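PDB 5C5V: acidocalcisomal pyrophosphatase from Trypanosoma brucei brucei, which probably hydrolyses inorganic pyrophosphate to phosphate with the help of magnesium ions. Local coordinates for residues Met195-Ala200 / Ala225-Met230. Residues are numbered along the deposited sequence; the frame is centred on the assembly and turned at random.
Sequences MWNYGA and AVEIGM. With 2PN (imidodiphosphoric acid), chain C.
N197 and E227 face each other as a hydrogen-bonded pair where two antiparallel strands, 197-200 and 224-227, run side by side, and their side chains extend the same way from the sheet. The CB of N197 sits 3.8 Å from E227 OE1; CG turns away from the carbonyl carbon (chi1 -64°), which carries the amide alongside the glutamate. ND2 then gives a 2.7 Å bond to E227 OE1, almost exactly in the amide plane, and amide and carboxylate are nearly coplanar, 26° apart. ND2 has a second acceptor in T231 O, while OD1 receives the backbone N-H groups of K160 and F233. E227 bends at chi2 (-79°), and its other oxygen, OE2, takes G229 N from above the carboxylate plane at 2.8 Å, as well as S263 N.

In the backbone of the same pair, E227 N reaches N197 O at 2.7 Å, whereas the return bond from N197 N to E227 O is weak. Farther along, G199 and A225 exchange two backbone bonds of 3.1 Å each, between G199 N and A225 O and between A225 N and G199 O.

Y198 and V226 lie on the opposite face; just before the strand, W196 packs its CB 3.6 Å from V226 CG1, and its indole continues toward helix 285-295 and W161 of the second subunit. Y198 points its hydroxyl at imidodiphosphate, OH donating to O6 of 2PN over 2.6 Å in the ring plane. The buried carboxylate is thus met by several N-H donors, which would probably stabilise its negative charge, on a strand pair whose other face delivers a tyrosine to the pyrophosphate analogue.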
ATOM      1  N   MET A 195      -7.564 -19.668   7.093  1.00 54.07           N
ATOM      2  CA  MET A 195      -7.062 -18.354   7.458  1.00 52.97           C
ATOM      3  C   MET A 195      -6.698 -17.529   6.242  1.00 51.71           C
ATOM      4  O   MET A 195      -6.135 -16.437   6.365  1.00 50.90           O
ATOM      5  CB  MET A 195      -5.856 -18.513   8.393  1.00 52.83           C
ATOM      6  CG  MET A 195      -6.218 -19.367   9.595  1.00 54.66           C
ATOM      7  SD  MET A 195      -4.924 -19.593  10.824  1.00 54.86           S
ATOM      8  CE  MET A 195      -3.742 -20.551   9.868  1.00 53.90           C
ATOM      9  N   TRP A 196      -7.026 -18.069   5.072  1.00 52.73           N
ATOM     10  CA  TRP A 196      -6.910 -17.363   3.804  1.00 51.79           C
ATOM     11  C   TRP A 196      -8.127 -17.731   2.967  1.00 52.59           C
ATOM     12  O   TRP A 196      -8.799 -18.723   3.256  1.00 53.40           O
ATOM     13  CB  TRP A 196      -5.622 -17.742   3.078  1.00 51.21           C
ATOM     14  CG  TRP A 196      -4.427 -17.647   3.968  1.00 50.95           C
ATOM     15  CD1 TRP A 196      -3.623 -16.573   4.132  1.00 50.20           C
ATOM     16  CD2 TRP A 196      -3.929 -18.667   4.845  1.00 51.31           C
ATOM     17  NE1 TRP A 196      -2.647 -16.848   5.061  1.00 50.29           N
ATOM     18  CE2 TRP A 196      -2.811 -18.133   5.509  1.00 50.93           C
ATOM     19  CE3 TRP A 196      -4.317 -19.979   5.125  1.00 52.42           C
ATOM     20  CZ2 TRP A 196      -2.072 -18.866   6.438  1.00 51.29           C
ATOM     21  CZ3 TRP A 196      -3.587 -20.708   6.049  1.00 52.78           C
ATOM     22  CH2 TRP A 196      -2.476 -20.151   6.696  1.00 52.14           C
ATOM     23  N   ASN A 197      -8.420 -16.936   1.944  1.00 50.66           N
ATOM     24  CA  ASN A 197      -9.477 -17.285   1.018  1.00 51.28           C
ATOM     25  C   ASN A 197      -9.085 -18.560   0.310  1.00 51.59           C
ATOM     26  O   ASN A 197      -8.020 -18.623  -0.306  1.00 50.97           O
ATOM     27  CB  ASN A 197      -9.721 -16.178  -0.002  1.00 50.80           C
ATOM     28  CG  ASN A 197     -10.207 -14.902   0.631  1.00 50.48           C
ATOM     29  OD1 ASN A 197     -11.204 -14.897   1.346  1.00 50.95           O
ATOM     30  ND2 ASN A 197      -9.511 -13.808   0.361  1.00 49.54           N
ATOM     31  N   TYR A 198      -9.954 -19.560   0.395  1.00 49.97           N
ATOM     32  CA  TYR A 198      -9.696 -20.857  -0.186  1.00 50.45           C
ATOM     33  C   TYR A 198     -10.740 -21.178  -1.259  1.00 51.31           C
ATOM     34  O   TYR A 198     -11.913 -20.848  -1.109  1.00 51.99           O
ATOM     35  CB  TYR A 198      -9.704 -21.924   0.903  1.00 51.41           C
ATOM     36  CG  TYR A 198      -9.387 -23.308   0.405  1.00 51.78           C
ATOM     37  CD1 TYR A 198      -8.073 -23.712   0.195  1.00 50.88           C
ATOM     38  CD2 TYR A 198     -10.403 -24.210   0.128  1.00 52.92           C
ATOM     39  CE1 TYR A 198      -7.784 -24.987  -0.266  1.00 51.15           C
ATOM     40  CE2 TYR A 198     -10.122 -25.484  -0.335  1.00 53.15           C
ATOM     41  CZ  TYR A 198      -8.818 -25.862  -0.526  1.00 52.29           C
ATOM     42  OH  TYR A 198      -8.538 -27.122  -0.977  1.00 52.88           O
ATOM     43  N   GLY A 199     -10.312 -21.814  -2.342  1.00 50.36           N
ATOM     44  CA  GLY A 199     -11.230 -22.153  -3.412  1.00 51.08           C
ATOM     45  C   GLY A 199     -10.581 -22.947  -4.523  1.00 50.94           C
ATOM     46  O   GLY A 199      -9.764 -23.825  -4.281  1.00 50.90           O
ATOM     47  N   ALA A 200     -10.942 -22.631  -5.760  1.00 51.04           N
ATOM     48  CA  ALA A 200     -10.487 -23.428  -6.883  1.00 51.11           C
ATOM     49  C   ALA A 200     -10.365 -22.606  -8.159  1.00 50.95           C
ATOM     50  O   ALA A 200     -10.904 -21.496  -8.258  1.00 50.79           O
ATOM     51  CB  ALA A 200     -11.436 -24.597  -7.102  1.00 52.18           C
ATOM     52  N   ALA A 225      -6.736 -23.488  -4.722  1.00 51.23           N
ATOM     53  CA  ALA A 225      -5.986 -22.245  -4.609  1.00 50.42           C
ATOM     54  C   ALA A 225      -6.137 -21.605  -3.223  1.00 50.12           C
ATOM     55  O   ALA A 225      -7.214 -21.628  -2.623  1.00 50.54           O
ATOM     56  CB  ALA A 225      -6.418 -21.267  -5.695  1.00 50.45           C
ATOM     57  N   VAL A 226      -5.041 -21.044  -2.722  1.00 51.39           N
ATOM     58  CA  VAL A 226      -5.072 -20.279  -1.485  1.00 50.96           C
ATOM     59  C   VAL A 226      -4.755 -18.829  -1.814  1.00 50.59           C
ATOM     60  O   VAL A 226      -3.656 -18.520  -2.278  1.00 50.24           O
ATOM     61  CB  VAL A 226      -4.051 -20.820  -0.461  1.00 51.09           C
ATOM     62  CG1 VAL A 226      -4.350 -20.261   0.919  1.00 50.81           C
ATOM     63  CG2 VAL A 226      -4.097 -22.337  -0.438  1.00 51.83           C
ATOM     64  N   GLU A 227      -5.703 -17.933  -1.591  1.00 51.87           N
ATOM     65  CA  GLU A 227      -5.457 -16.526  -1.883  1.00 51.48           C
ATOM     66  C   GLU A 227      -5.056 -15.769  -0.602  1.00 51.16           C
ATOM     67  O   GLU A 227      -5.812 -15.723   0.367  1.00 51.35           O
ATOM     68  CB  GLU A 227      -6.694 -15.901  -2.533  1.00 51.90           C
ATOM     69  CG  GLU A 227      -6.464 -14.534  -3.134  1.00 51.64           C
ATOM     70  CD  GLU A 227      -6.459 -13.430  -2.084  1.00 51.58           C
ATOM     71  OE1 GLU A 227      -7.235 -13.531  -1.105  1.00 51.57           O
ATOM     72  OE2 GLU A 227      -5.690 -12.456  -2.244  1.00 51.27           O
ATOM     73  N   ILE A 228      -3.864 -15.183  -0.599  1.00 52.19           N
ATOM     74  CA  ILE A 228      -3.251 -14.740   0.667  1.00 51.99           C
ATOM     75  C   ILE A 228      -3.408 -13.248   0.938  1.00 51.73           C
ATOM     76  O   ILE A 228      -2.808 -12.721   1.854  1.00 51.49           O
ATOM     77  CB  ILE A 228      -1.751 -15.078   0.702  1.00 51.61           C
ATOM     78  CG1 ILE A 228      -1.007 -14.292  -0.375  1.00 51.53           C
ATOM     79  CG2 ILE A 228      -1.532 -16.576   0.531  1.00 51.83           C
ATOM     80  CD1 ILE A 228       0.455 -14.668  -0.509  1.00 51.51           C
ATOM     81  N   GLY A 229      -4.225 -12.570   0.143  1.00 53.81           N
ATOM     82  CA  GLY A 229      -4.445 -11.149   0.342  1.00 53.79           C
ATOM     83  C   GLY A 229      -5.137 -10.860   1.663  1.00 53.72           C
ATOM     84  O   GLY A 229      -5.491 -11.783   2.402  1.00 53.84           O
ATOM     85  N   MET A 230      -5.321  -9.580   1.964  1.00 54.79           N
ATOM     86  CA  MET A 230      -5.844  -9.184   3.263  1.00 54.78           C
ATOM     87  C   MET A 230      -7.365  -9.107   3.291  1.00 55.00           C
ATOM     88  O   MET A 230      -7.951  -9.038   4.363  1.00 54.99           O
ATOM     89  CB  MET A 230      -5.251  -7.840   3.682  1.00 54.63           C
ATOM     90  CG  MET A 230      -5.827  -6.690   2.904  1.00 55.08           C
ATOM     91  SD  MET A 230      -4.941  -5.141   3.185  1.00 55.71           S
ATOM     92  CE  MET A 230      -6.064  -4.068   2.255  1.00 56.17           C
TER
HETATM   93  P1  2PN C 501     -10.391 -31.575   1.149  1.00 55.18           P
HETATM   94  O1  2PN C 501     -11.802 -32.202   0.999  1.00 56.48           O
HETATM   95  O2  2PN C 501      -9.342 -32.620   0.684  1.00 54.34           O
HETATM   96  O3  2PN C 501     -10.195 -31.112   2.620  1.00 55.50           O
HETATM   97  N1  2PN C 501     -10.310 -30.224   0.232  1.00 54.44           N
HETATM   98  P2  2PN C 501     -10.273 -30.209  -1.406  0.75 54.10           P
HETATM   99  O4  2PN C 501     -11.480 -31.024  -1.996  1.00 55.20           O
HETATM  100  O5  2PN C 501      -8.979 -30.878  -1.826  1.00 52.94           O
HETATM  101  O6  2PN C 501     -10.330 -28.830  -1.895  1.00 53.27           O